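Local coordinates for protein iota-carrageenase (Alteromonas sp. ATCC 43554, PDB 1KTW) that hydrolyses the beta-1,4 linkages of iota-carrageenan, a sulfated galactan of red algal cell walls, within the chain and with inversion of anomeric configuration, at residues A[40-45]-A[68-73]. Numbering follows the deposited sequence.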
loop_
_atom_site.group_PDB
_atom_site.type_symbol
_atom_site.label_atom_id
_atom_site.label_comp_id
_atom_site.label_asym_id
_atom_site.label_seq_id
_atom_site.Cartn_x
_atom_site.Cartn_y
_atom_site.Cartn_z
ATOM N N ASN A 40 27.312 4.872 -6.263
ATOM C CA ASN A 40 28.070 4.795 -7.517
ATOM C C ASN A 40 28.521 3.378 -7.832
ATOM O O ASN A 40 28.407 2.922 -8.968
ATOM C CB ASN A 40 29.315 5.693 -7.497
ATOM C CG ASN A 40 30.147 5.550 -8.776
ATOM O OD1 ASN A 40 31.248 4.978 -8.769
ATOM N ND2 ASN A 40 29.612 6.051 -9.882
ATOM N N ALA A 41 29.028 2.676 -6.823
ATOM C CA ALA A 41 29.497 1.311 -7.027
ATOM C C ALA A 41 28.362 0.383 -7.491
ATOM O O ALA A 41 28.558 -0.440 -8.388
ATOM C CB ALA A 41 30.115 0.786 -5.750
ATOM N N LEU A 42 27.183 0.515 -6.884
ATOM C CA LEU A 42 26.041 -0.323 -7.265
ATOM C C LEU A 42 25.550 0.032 -8.679
ATOM O O LEU A 42 25.265 -0.855 -9.474
ATOM C CB LEU A 42 24.878 -0.172 -6.253
ATOM C CG LEU A 42 23.566 -0.947 -6.545
ATOM C CD1 LEU A 42 23.871 -2.419 -6.765
ATOM C CD2 LEU A 42 22.578 -0.792 -5.379
ATOM N N GLN A 43 25.465 1.319 -9.006
ATOM C CA GLN A 43 24.990 1.694 -10.336
ATOM C C GLN A 43 25.930 1.242 -11.460
ATOM O O GLN A 43 25.460 0.842 -12.534
ATOM C CB GLN A 43 24.752 3.206 -10.433
ATOM C CG GLN A 43 24.089 3.623 -11.764
ATOM C CD GLN A 43 22.630 3.191 -11.846
ATOM O OE1 GLN A 43 21.780 3.722 -11.131
ATOM N NE2 GLN A 43 22.337 2.219 -12.713
ATOM N N ARG A 44 27.246 1.294 -11.231
ATOM C CA ARG A 44 28.202 0.842 -12.250
ATOM C C ARG A 44 28.110 -0.680 -12.400
ATOM O O ARG A 44 28.215 -1.213 -13.505
ATOM C CB ARG A 44 29.650 1.243 -11.880
ATOM C CG ARG A 44 29.965 2.723 -12.130
ATOM C CD ARG A 44 31.468 3.062 -11.926
ATOM N NE ARG A 44 31.894 2.834 -10.548
ATOM C CZ ARG A 44 32.660 1.821 -10.156
ATOM N NH1 ARG A 44 33.087 0.934 -11.044
ATOM N NH2 ARG A 44 33.014 1.708 -8.874
ATOM N N ALA A 45 27.912 -1.374 -11.280
ATOM C CA ALA A 45 27.777 -2.831 -11.302
ATOM C C ALA A 45 26.580 -3.219 -12.170
ATOM O O ALA A 45 26.673 -4.106 -13.020
ATOM C CB ALA A 45 27.565 -3.365 -9.872
ATOM N N LEU A 68 20.628 5.306 -2.657
ATOM C CA LEU A 68 19.501 6.182 -3.009
ATOM C C LEU A 68 19.456 6.437 -4.524
ATOM O O LEU A 68 20.495 6.605 -5.164
ATOM C CB LEU A 68 19.560 7.536 -2.273
ATOM C CG LEU A 68 18.180 8.210 -2.128
ATOM C CD1 LEU A 68 17.326 7.391 -1.173
ATOM C CD2 LEU A 68 18.304 9.636 -1.593
ATOM N N GLY A 69 18.244 6.457 -5.083
ATOM C CA GLY A 69 18.027 6.729 -6.502
ATOM C C GLY A 69 18.637 5.776 -7.521
ATOM O O GLY A 69 18.941 6.179 -8.654
ATOM N N ILE A 70 18.798 4.511 -7.147
ATOM C CA ILE A 70 19.402 3.534 -8.055
ATOM C C ILE A 70 18.470 3.171 -9.232
ATOM O O ILE A 70 17.273 2.926 -9.029
ATOM C CB ILE A 70 19.780 2.238 -7.290
ATOM C CG1 ILE A 70 20.607 2.584 -6.042
ATOM C CG2 ILE A 70 20.555 1.295 -8.204
ATOM C CD1 ILE A 70 21.951 3.293 -6.340
ATOM N N GLN A 71 19.013 3.145 -10.452
ATOM C CA GLN A 71 18.228 2.781 -11.642
ATOM C C GLN A 71 18.522 1.332 -12.054
ATOM O O GLN A 71 19.630 1.024 -12.517
ATOM C CB GLN A 71 18.567 3.708 -12.826
ATOM C CG GLN A 71 18.412 5.195 -12.522
ATOM C CD GLN A 71 16.983 5.581 -12.233
ATOM O OE1 GLN A 71 16.115 5.461 -13.100
ATOM N NE2 GLN A 71 16.723 6.046 -11.008
ATOM N N MET A 72 17.544 0.439 -11.896
ATOM C CA MET A 72 17.754 -0.965 -12.270
ATOM C C MET A 72 17.699 -1.129 -13.795
ATOM O O MET A 72 17.125 -0.286 -14.489
ATOM C CB MET A 72 16.709 -1.869 -11.584
ATOM C CG MET A 72 16.786 -1.853 -10.039
ATOM S SD MET A 72 18.383 -2.478 -9.379
ATOM C CE MET A 72 18.376 -1.784 -7.708
ATOM N N LYS A 73 18.297 -2.210 -14.305
ATOM C CA LYS A 73 18.362 -2.470 -15.753
ATOM C C LYS A 73 18.063 -3.918 -16.133
ATOM O O LYS A 73 18.120 -4.803 -15.287
ATOM C CB LYS A 73 19.754 -2.097 -16.275
ATOM C CG LYS A 73 20.176 -0.641 -15.975
ATOM C CD LYS A 73 19.356 0.362 -16.772
ATOM C CE LYS A 73 19.687 1.833 -16.416
ATOM N NZ LYS A 73 21.129 2.185 -16.646
HETATM O O HOH W 1 22.083 6.039 -10.085
#
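The 40-45 turns of helix 39-50 lie beside the strand residues I70 and Q71, the backbones coming nearest where the CA atoms of Q43 and I70 lie 6.3 Å apart. Q43 reaches across and uses its whole amide on the backbone of Q71, much as a neighbouring strand would. Q71 N donates to Q43 OE1 at 2.9 Å, and Q43 NE2 donates to Q71 O at 3.0 Å; both bonds are nearly straight and lie in the acceptor's carbonyl plane, on a lone pair. The Q43 chain leaves with CG anti to the backbone N (chi1 -173°) and bends at chi2, which swings the amide over to the strand edge. This pair of hydrogen bonds fixes which way round the amide sits: Q43 OE1 also accepts from a water at 2.6 Å, and Q43 NE2 has a second acceptor in N47 OD1. An alanine in place of Q43 would probably leave Q71 N and O without these mates and the helix without its polar link to the strand. Next to this polar bridge, L42 CD2 rests on I70 CG1 at 4.0 Å, the two side chains crossing at about a right angle. Q71's own amide turns away to E101 and N105, and K73 NZ bonds N47. Helix 39-50 lies against the first strands of the right-handed parallel beta-helix, at its N-terminal end, L42 also touching L58 of strand 56-60, while strand 97-102 pairs with 64-71 in parallel.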